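Outer membrane porin protein 32 (Delftia acidovorans, PDB 2FGQ) forms anion-selective channels across the bacterial outer membrane as a homotrimeric porin and here holds D-malate. Local coordinates at residues 235-245 and 257-266; 122-131 and 192-203. One frame throughout, in Å; residues are numbered along the deposited sequence.

How the contacts relate
Contact 1 joins two wall strands of the barrel, 235-249 and 253-264, whereas contact 2 fastens an irregular segment, 122-131, to the hairpin of 183-196 and 199-213. Strand 218-230 lies between them in the sheet: it hydrogen-bonds to 235-249, and its F228 touches both A122 and R203. The contact centres are 20 Å apart, yet they meet directly where I236 CD1 packs on A122 CB at 3.7 Å. Both are partly buried. In contact 1 the alternating strand residues separate an inward face covered by loops from an outward surface, and backbone bonds dominate; in contact 2 side-chain amide, carboxylate and guanidinium groups do most of the work, much of it on backbone carbonyls.

Contact 1: 235-245 and 257-266; sequences DIKTNSYMLGA and LQYALYDQKA
Eight of the nine backbone hydrogen bonds between 235-245 and 257-266 pair N239, Y241, L243 and A245 with D263, L261, Y259 and L257. Y259 N to L243 O is the straightest of them, 179° at the hydrogen. The ninth runs from K265 N to K237 O, 3.0 Å, and K237 O also accepts from a water that takes the N-H of A266. The strand axes come within 4.6 Å of each other and run antiparallel at 172°, the geometry of a hairpin between neighbouring strands of the 16-stranded porin barrel. On the face carrying N239, Y241 and D263, K265 NZ makes a salt bridge to D263 OD2, 2.8 Å, from above the carboxylate plane. A second water donates to the same oxygen, accepts from N239 ND2 and bonds Y241 OH; N239 OD1 is satisfied by Q225. The Y241 ring lies alongside L261, with CD1 of each 3.6 Å apart. On the other face, which loop residues such as F115 cover, S240 OG sits at the edge of the Y262 ring, whose hydroxyl bonds M116 N. With chi1 at 164°, M242 swings its CG away from its own backbone N and against Q258 CG, 3.5 Å away. With a serine in place of Q258, M242 is likely to lose this flank and become freer to turn.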
# COMPACT_ATOMS: atom_id res chain seq x y z
N ASP A 235 20.68 31.44 -11.38
CA ASP A 235 19.69 31.25 -10.34
C ASP A 235 18.27 31.40 -10.86
O ASP A 235 18.02 32.16 -11.81
CB ASP A 235 20.01 32.19 -9.20
CG ASP A 235 19.62 33.58 -9.48
OD1 ASP A 235 18.58 34.00 -8.94
OD2 ASP A 235 20.28 34.34 -10.20
N ILE A 236 17.37 30.62 -10.29
CA ILE A 236 15.94 30.74 -10.52
C ILE A 236 15.36 31.19 -9.20
O ILE A 236 15.31 30.41 -8.24
CB ILE A 236 15.34 29.38 -11.00
CG1 ILE A 236 15.89 29.10 -12.41
CG2 ILE A 236 13.81 29.43 -11.01
CD1 ILE A 236 15.48 27.78 -13.00
N LYS A 237 14.99 32.46 -9.14
CA LYS A 237 14.55 33.14 -7.93
C LYS A 237 13.07 33.49 -8.09
O LYS A 237 12.67 34.04 -9.09
CB LYS A 237 15.39 34.41 -7.68
CG LYS A 237 15.01 35.12 -6.42
CD LYS A 237 16.12 36.14 -6.02
CE LYS A 237 15.88 37.44 -6.60
NZ LYS A 237 17.05 38.38 -6.22
N THR A 238 12.30 33.25 -7.03
CA THR A 238 10.91 33.56 -7.01
C THR A 238 10.56 34.20 -5.67
O THR A 238 10.93 33.66 -4.61
CB THR A 238 10.07 32.26 -7.16
OG1 THR A 238 10.47 31.56 -8.36
CG2 THR A 238 8.59 32.59 -7.34
N ASN A 239 9.89 35.35 -5.71
CA ASN A 239 9.33 36.00 -4.54
C ASN A 239 7.83 35.76 -4.53
O ASN A 239 7.13 36.09 -5.51
CB ASN A 239 9.62 37.51 -4.59
CG ASN A 239 11.12 37.84 -4.52
OD1 ASN A 239 11.90 37.11 -3.93
ND2 ASN A 239 11.49 38.99 -5.10
N SER A 240 7.33 35.25 -3.41
CA SER A 240 5.92 34.88 -3.28
C SER A 240 5.30 35.60 -2.09
O SER A 240 5.92 35.71 -1.04
CB SER A 240 5.76 33.37 -3.10
OG SER A 240 6.33 32.63 -4.18
N TYR A 241 4.11 36.13 -2.27
CA TYR A 241 3.44 36.96 -1.27
C TYR A 241 1.99 36.54 -1.13
O TYR A 241 1.37 36.17 -2.11
CB TYR A 241 3.39 38.41 -1.76
CG TYR A 241 4.70 39.03 -2.23
CD1 TYR A 241 5.21 38.77 -3.48
CD2 TYR A 241 5.37 39.92 -1.43
CE1 TYR A 241 6.38 39.36 -3.92
CE2 TYR A 241 6.57 40.52 -1.86
CZ TYR A 241 7.07 40.22 -3.11
OH TYR A 241 8.23 40.81 -3.57
N MET A 242 1.45 36.58 0.08
CA MET A 242 0.03 36.23 0.28
C MET A 242 -0.53 37.04 1.45
O MET A 242 0.19 37.32 2.42
CB MET A 242 -0.06 34.72 0.52
CG MET A 242 -1.28 34.12 1.10
SD MET A 242 -0.67 32.98 2.55
CE MET A 242 -1.35 34.14 3.69
N LEU A 243 -1.78 37.45 1.29
CA LEU A 243 -2.56 38.09 2.34
C LEU A 243 -3.95 37.51 2.28
O LEU A 243 -4.54 37.42 1.20
CB LEU A 243 -2.65 39.61 2.13
CG LEU A 243 -3.22 40.42 3.30
CD1 LEU A 243 -2.45 40.22 4.58
CD2 LEU A 243 -3.17 41.90 2.96
N GLY A 244 -4.46 37.12 3.43
CA GLY A 244 -5.80 36.57 3.51
C GLY A 244 -6.53 36.92 4.77
O GLY A 244 -5.95 37.34 5.78
N ALA A 245 -7.84 36.72 4.71
CA ALA A 245 -8.70 36.89 5.86
C ALA A 245 -9.75 35.80 5.89
O ALA A 245 -10.18 35.31 4.86
CB ALA A 245 -9.37 38.23 5.82
N LEU A 257 -10.91 34.47 2.20
CA LEU A 257 -10.48 35.19 1.02
C LEU A 257 -8.97 35.36 1.08
O LEU A 257 -8.44 35.80 2.09
CB LEU A 257 -11.15 36.56 1.04
CG LEU A 257 -11.53 37.42 -0.15
CD1 LEU A 257 -11.29 38.95 0.03
CD2 LEU A 257 -11.25 36.95 -1.51
N GLN A 258 -8.29 35.01 -0.01
CA GLN A 258 -6.83 35.10 -0.03
C GLN A 258 -6.36 35.60 -1.37
O GLN A 258 -6.87 35.20 -2.41
CB GLN A 258 -6.24 33.74 0.26
CG GLN A 258 -4.77 33.76 0.65
CD GLN A 258 -4.36 32.43 1.31
OE1 GLN A 258 -3.78 31.55 0.64
NE2 GLN A 258 -4.66 32.29 2.58
N TYR A 259 -5.39 36.50 -1.31
CA TYR A 259 -4.72 37.04 -2.49
C TYR A 259 -3.26 36.63 -2.46
O TYR A 259 -2.64 36.68 -1.40
CB TYR A 259 -4.82 38.60 -2.48
CG TYR A 259 -3.97 39.23 -3.57
CD1 TYR A 259 -4.42 39.33 -4.87
CD2 TYR A 259 -2.65 39.65 -3.30
CE1 TYR A 259 -3.61 39.86 -5.87
CE2 TYR A 259 -1.85 40.19 -4.28
CZ TYR A 259 -2.33 40.29 -5.57
OH TYR A 259 -1.53 40.82 -6.57
N ALA A 260 -2.70 36.24 -3.59
CA ALA A 260 -1.29 35.90 -3.68
C ALA A 260 -0.69 36.45 -4.97
O ALA A 260 -1.37 36.67 -5.98
CB ALA A 260 -1.08 34.39 -3.60
N LEU A 261 0.60 36.70 -4.89
CA LEU A 261 1.39 37.15 -6.02
C LEU A 261 2.68 36.32 -6.08
O LEU A 261 3.36 36.16 -5.05
CB LEU A 261 1.72 38.64 -5.81
CG LEU A 261 2.57 39.34 -6.88
CD1 LEU A 261 3.98 39.07 -6.82
CD2 LEU A 261 2.10 39.16 -8.25
N TYR A 262 3.05 35.87 -7.28
CA TYR A 262 4.26 35.10 -7.53
C TYR A 262 5.07 35.83 -8.59
O TYR A 262 4.67 35.93 -9.75
CB TYR A 262 3.89 33.68 -7.98
CG TYR A 262 2.91 33.05 -7.04
CD1 TYR A 262 3.31 32.64 -5.80
CD2 TYR A 262 1.56 32.96 -7.36
CE1 TYR A 262 2.43 32.09 -4.89
CE2 TYR A 262 0.65 32.40 -6.46
CZ TYR A 262 1.09 31.95 -5.24
OH TYR A 262 0.22 31.43 -4.32
N ASP A 263 6.21 36.34 -8.15
CA ASP A 263 7.12 37.09 -8.98
C ASP A 263 8.28 36.20 -9.38
O ASP A 263 9.20 35.96 -8.60
CB ASP A 263 7.59 38.33 -8.25
CG ASP A 263 8.38 39.26 -9.13
OD1 ASP A 263 8.56 38.98 -10.34
OD2 ASP A 263 8.84 40.31 -8.66
N GLN A 264 8.20 35.68 -10.60
CA GLN A 264 9.07 34.65 -11.12
C GLN A 264 10.19 35.31 -11.90
O GLN A 264 10.05 35.58 -13.08
CB GLN A 264 8.25 33.70 -11.99
CG GLN A 264 7.15 33.04 -11.19
CD GLN A 264 5.96 32.64 -12.05
OE1 GLN A 264 4.95 33.40 -12.18
NE2 GLN A 264 6.06 31.46 -12.64
N LYS A 265 11.30 35.57 -11.23
CA LYS A 265 12.38 36.40 -11.82
C LYS A 265 13.03 35.79 -13.02
O LYS A 265 13.48 36.51 -13.91
CB LYS A 265 13.44 36.80 -10.79
CG LYS A 265 12.88 37.50 -9.62
CD LYS A 265 12.27 38.84 -9.98
CE LYS A 265 12.15 39.76 -8.79
NZ LYS A 265 11.50 41.05 -9.15
N ALA A 266 13.09 34.47 -13.09
CA ALA A 266 13.81 33.84 -14.16
C ALA A 266 13.11 34.00 -15.50
O ALA A 266 13.76 33.87 -16.53
CB ALA A 266 14.04 32.35 -13.85
O HOH W 1 11.79 32.43 -11.34
O HOH W 2 9.20 40.73 -6.04

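Contact 2: 122-131 and 192-203; sequences AAGQGADDNG and QKTAVGGLATDR
R203 reaches D129 with a fully extended chain, CG to NE, and its NE donates to D129 O at 2.8 Å, approaching from above the carbonyl plane; NH2 adds only a weak bond there and is also held by R119 O. The backbone N of G131 lies over the centre of the guanidinium face, 3.7 Å above its plane, while NH1 is paired with E205. Q192 NE2 gives a nearly straight bond (172°) to D128 O at 3.0 Å, and G131 N reaches that oxygen from its opposite face, closing the type I turn 128-131. D129 OD2 accepts from G126 N, 53° out of the carboxylate plane, and meets T194 OG1 at an unusually short 2.5 Å. A water connects D129 OD1 with Q192 NE2 and K193 O. Segment 122-131 belongs to the long excursion between strands 86-90 and 137-141, consistent with the constriction loop L3 that porins fold into the barrel; here it is tied to the wall hairpin 183-196/199-213. At the hairpin's type I' turn, Q125 OE1 accepts from G198 N at 2.8 Å, and Q125 N donates to A195 O at 2.9 Å. Packing completes the contact: V196 CG1 lies 3.6 Å from A122 O, and CG2 is near A122 CB and G124 CA.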
# COMPACT_ATOMS: atom_id res chain seq x y z
N ALA A 122 12.00 25.52 -10.00
CA ALA A 122 13.13 25.37 -10.93
C ALA A 122 13.19 24.04 -11.62
O ALA A 122 14.19 23.73 -12.26
CB ALA A 122 14.42 25.58 -10.18
N ALA A 123 12.16 23.23 -11.46
CA ALA A 123 12.24 21.83 -11.91
C ALA A 123 13.49 21.11 -11.38
O ALA A 123 14.18 20.34 -12.08
CB ALA A 123 12.13 21.72 -13.46
N GLY A 124 13.77 21.33 -10.10
CA GLY A 124 14.75 20.53 -9.40
C GLY A 124 14.44 19.04 -9.49
O GLY A 124 13.28 18.62 -9.59
N GLN A 125 15.50 18.26 -9.44
CA GLN A 125 15.43 16.81 -9.65
C GLN A 125 15.37 15.96 -8.37
O GLN A 125 15.38 14.70 -8.43
CB GLN A 125 16.64 16.41 -10.50
CG GLN A 125 16.62 17.01 -11.88
CD GLN A 125 17.93 16.84 -12.61
OE1 GLN A 125 18.91 17.50 -12.27
NE2 GLN A 125 17.97 15.90 -13.54
N GLY A 126 15.33 16.62 -7.22
CA GLY A 126 15.20 15.96 -5.92
C GLY A 126 13.79 15.43 -5.69
O GLY A 126 12.87 15.80 -6.39
N ALA A 127 13.64 14.60 -4.67
CA ALA A 127 12.34 13.99 -4.35
C ALA A 127 11.36 15.01 -3.79
O ALA A 127 10.14 14.89 -4.00
CB ALA A 127 12.55 12.88 -3.34
N ASP A 128 11.88 16.05 -3.12
CA ASP A 128 11.03 16.98 -2.39
C ASP A 128 11.48 18.43 -2.60
O ASP A 128 11.67 19.20 -1.65
CB ASP A 128 11.00 16.63 -0.90
CG ASP A 128 10.35 15.29 -0.64
OD1 ASP A 128 9.07 15.19 -0.79
OD2 ASP A 128 11.04 14.28 -0.34
N ASP A 129 11.61 18.79 -3.87
CA ASP A 129 12.03 20.16 -4.22
C ASP A 129 10.91 21.17 -4.16
O ASP A 129 11.10 22.32 -4.56
CB ASP A 129 12.73 20.16 -5.57
CG ASP A 129 14.20 19.84 -5.45
OD1 ASP A 129 14.78 20.03 -4.34
OD2 ASP A 129 14.85 19.44 -6.43
N ASN A 130 9.76 20.77 -3.63
CA ASN A 130 8.77 21.75 -3.19
C ASN A 130 9.00 22.26 -1.76
O ASN A 130 8.28 23.13 -1.30
CB ASN A 130 7.32 21.25 -3.36
CG ASN A 130 7.00 19.96 -2.62
OD1 ASN A 130 5.95 19.31 -2.93
ND2 ASN A 130 7.85 19.56 -1.70
N GLY A 131 10.01 21.73 -1.08
CA GLY A 131 10.35 22.19 0.25
C GLY A 131 9.38 21.83 1.34
O GLY A 131 9.41 22.41 2.43
N GLN A 192 18.17 23.27 0.89
CA GLN A 192 18.22 21.89 0.39
C GLN A 192 19.28 21.78 -0.69
O GLN A 192 19.56 22.75 -1.40
CB GLN A 192 16.86 21.40 -0.16
CG GLN A 192 15.87 21.26 0.86
CD GLN A 192 14.48 20.79 0.37
OE1 GLN A 192 13.50 21.06 1.05
NE2 GLN A 192 14.41 20.04 -0.74
N LYS A 193 19.88 20.61 -0.79
CA LYS A 193 20.76 20.30 -1.91
C LYS A 193 19.94 19.60 -3.00
O LYS A 193 19.20 18.67 -2.73
CB LYS A 193 21.91 19.42 -1.46
CG LYS A 193 22.85 20.05 -0.46
CD LYS A 193 23.67 21.16 -1.08
CE LYS A 193 24.62 21.84 -0.12
NZ LYS A 193 25.53 22.78 -0.91
N THR A 194 20.15 20.00 -4.23
CA THR A 194 19.49 19.39 -5.35
C THR A 194 20.31 19.45 -6.62
O THR A 194 21.50 19.74 -6.60
CB THR A 194 18.09 19.96 -5.48
OG1 THR A 194 17.31 19.14 -6.39
CG2 THR A 194 18.04 21.40 -5.97
N ALA A 195 19.65 19.17 -7.74
CA ALA A 195 20.23 19.36 -9.06
C ALA A 195 19.17 19.91 -9.98
O ALA A 195 18.00 19.59 -9.83
CB ALA A 195 20.83 18.03 -9.61
N VAL A 196 19.60 20.69 -10.97
CA VAL A 196 18.71 21.16 -12.03
C VAL A 196 19.43 20.87 -13.32
O VAL A 196 20.60 21.27 -13.49
CB VAL A 196 18.48 22.66 -11.90
CG1 VAL A 196 17.64 23.12 -13.10
CG2 VAL A 196 17.80 23.00 -10.57
N GLY A 197 18.78 20.14 -14.21
CA GLY A 197 19.45 19.71 -15.42
C GLY A 197 20.75 18.94 -15.24
O GLY A 197 21.63 19.01 -16.10
N GLY A 198 20.88 18.19 -14.14
CA GLY A 198 22.06 17.45 -13.82
C GLY A 198 23.20 18.24 -13.19
O GLY A 198 24.27 17.70 -12.96
N LEU A 199 22.96 19.50 -12.84
CA LEU A 199 23.98 20.38 -12.24
C LEU A 199 23.61 20.73 -10.80
O LEU A 199 22.49 21.17 -10.52
CB LEU A 199 24.15 21.66 -13.07
CG LEU A 199 25.11 21.56 -14.27
CD1 LEU A 199 24.71 20.51 -15.24
CD2 LEU A 199 25.15 22.93 -14.98
N ALA A 200 24.58 20.57 -9.91
CA ALA A 200 24.39 20.78 -8.47
C ALA A 200 23.86 22.19 -8.23
O ALA A 200 24.37 23.15 -8.81
CB ALA A 200 25.69 20.59 -7.73
N THR A 201 22.86 22.28 -7.35
CA THR A 201 22.09 23.51 -7.12
C THR A 201 21.63 23.50 -5.66
O THR A 201 21.24 22.47 -5.14
CB THR A 201 20.87 23.55 -8.04
OG1 THR A 201 21.27 23.64 -9.41
CG2 THR A 201 19.98 24.74 -7.83
N ASP A 202 21.76 24.64 -5.00
CA ASP A 202 21.18 24.83 -3.67
C ASP A 202 19.78 25.41 -3.82
O ASP A 202 19.56 26.33 -4.60
CB ASP A 202 21.97 25.85 -2.85
CG ASP A 202 23.33 25.39 -2.44
OD1 ASP A 202 23.66 24.19 -2.50
OD2 ASP A 202 24.20 26.22 -2.04
N ARG A 203 18.85 24.92 -3.02
CA ARG A 203 17.53 25.48 -2.92
C ARG A 203 17.47 26.20 -1.58
O ARG A 203 17.38 25.58 -0.52
CB ARG A 203 16.47 24.36 -2.98
CG ARG A 203 15.04 24.83 -2.96
CD ARG A 203 14.05 23.71 -2.72
NE ARG A 203 12.67 24.05 -3.05
CZ ARG A 203 11.90 24.85 -2.32
NH1 ARG A 203 12.33 25.36 -1.16
NH2 ARG A 203 10.67 25.11 -2.73
O HOH W 3 15.88 19.82 -14.11
O HOH W 4 16.32 18.74 -2.63